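Local coordinates for MazG-related protein (Thermotoga maritima, PDB 2YXH) that probably hydrolyses nucleoside triphosphates to monophosphates and pyrophosphate, using bound magnesium, at residues S78-Q81 against K82-K86. The protein carries 1 engineered substitution. Sequence-based numbering, arbitrary orientation.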
# COMPACT_ATOMS: atom_id res chain seq x y z
N SER A 78 -4.77 -5.09 -13.32
CA SER A 78 -6.09 -4.57 -13.54
C SER A 78 -6.55 -3.63 -12.44
O SER A 78 -7.22 -2.63 -12.75
CB SER A 78 -7.11 -5.66 -13.69
OG SER A 78 -6.84 -6.25 -14.93
N ALA A 79 -6.28 -3.97 -11.17
CA ALA A 79 -6.89 -3.26 -10.02
C ALA A 79 -6.31 -1.87 -10.01
O ALA A 79 -7.00 -0.90 -9.76
CB ALA A 79 -6.63 -3.98 -8.72
N ILE A 80 -5.01 -1.82 -10.30
CA ILE A 80 -4.29 -0.55 -10.46
C ILE A 80 -4.79 0.23 -11.65
O ILE A 80 -5.01 1.40 -11.49
CB ILE A 80 -2.74 -0.68 -10.48
CG1 ILE A 80 -2.28 -1.29 -9.13
CG2 ILE A 80 -2.09 0.68 -10.73
CD1 ILE A 80 -0.82 -1.79 -9.06
N GLN A 81 -4.94 -0.37 -12.84
CA GLN A 81 -5.38 0.46 -14.00
C GLN A 81 -6.79 0.98 -13.79
O GLN A 81 -7.13 2.08 -14.22
CB GLN A 81 -5.17 -0.15 -15.43
CG GLN A 81 -3.67 -0.69 -15.74
CD GLN A 81 -2.54 0.31 -15.57
OE1 GLN A 81 -2.70 1.48 -15.93
NE2 GLN A 81 -1.36 -0.16 -15.01
N LYS A 82 -7.57 0.28 -12.99
CA LYS A 82 -8.82 0.78 -12.68
C LYS A 82 -8.76 2.08 -11.81
O LYS A 82 -9.53 3.00 -12.03
CB LYS A 82 -9.59 -0.28 -11.98
CG LYS A 82 -11.09 -0.14 -12.07
CD LYS A 82 -11.70 -1.10 -13.13
CE LYS A 82 -10.76 -2.28 -13.27
NZ LYS A 82 -11.38 -3.50 -13.87
N VAL A 83 -7.91 2.11 -10.76
CA VAL A 83 -7.96 3.21 -9.78
C VAL A 83 -7.33 4.41 -10.54
O VAL A 83 -7.71 5.53 -10.34
CB VAL A 83 -7.18 2.89 -8.43
CG1 VAL A 83 -5.62 2.69 -8.77
CG2 VAL A 83 -7.48 3.95 -7.30
N VAL A 84 -6.38 4.14 -11.43
CA VAL A 84 -5.89 5.16 -12.24
C VAL A 84 -6.97 5.82 -13.18
O VAL A 84 -6.96 7.03 -13.42
CB VAL A 84 -4.76 4.63 -13.08
CG1 VAL A 84 -4.54 5.50 -14.21
CG2 VAL A 84 -3.48 4.64 -12.19
N GLU A 85 -7.86 4.99 -13.73
CA GLU A 85 -8.95 5.53 -14.49
C GLU A 85 -9.77 6.42 -13.61
O GLU A 85 -10.21 7.46 -14.05
CB GLU A 85 -9.92 4.44 -14.88
CG GLU A 85 -9.61 3.88 -16.19
CD GLU A 85 -10.23 2.51 -16.38
OE1 GLU A 85 -11.39 2.28 -15.96
OE2 GLU A 85 -9.55 1.68 -16.94
N LYS A 86 -10.04 5.95 -12.39
CA LYS A 86 -10.98 6.67 -11.53
C LYS A 86 -10.38 8.05 -11.20
O LYS A 86 -10.91 9.07 -11.57
CB LYS A 86 -11.25 5.85 -10.28
CG LYS A 86 -12.18 6.44 -9.29
CD LYS A 86 -11.96 5.77 -7.96
CE LYS A 86 -12.92 4.68 -7.70
NZ LYS A 86 -12.75 4.19 -6.26
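Ile80 O serves both Val84 and Val83, one turn further along the single helix 76-90. The amide N of Val84 reaches this oxygen at 3.1 Å almost straight, with an N-H...O angle of 170°. Val83 N is a bifurcated donor, bonded to Ala79 O at 3.3 Å and only weakly, at a strongly bent angle, to Ile80 O. Val83 also sets its CG1 3.1 Å from Ile80 O, a tight approach for a methyl, since a chi1 of 63° turns that branch back over the preceding turn. The same i to i+4 pattern is repeated by Lys82 N on Ser78 O, at 2.9 Å, and by Glu85 N on Gln81 O. Apolar contact between the branches is slight, Ile80 CG2 lying 4.4 Å from Val84 CG2.

Lys82 folds back along the helix by bending at chi2 and chi3, which brings CE 3.6 Å from Ser78 O. Its NZ forms a salt bridge with Glu51 of the second subunit; Lys86 NZ makes salt bridges with Glu52 and Asp56 of that subunit, Asp56 being one of the residues that bind magnesium. Ser78 and Val83 pack on it too, against Glu51 and Gly55. The contact thus illustrates a division of labour within one helix of this all-helical MazG-family protein: backbone bonds hold the turns together, while the lysine ammonium groups are directed to acidic side chains across the dimer interface, whose negative charge they are likely to offset.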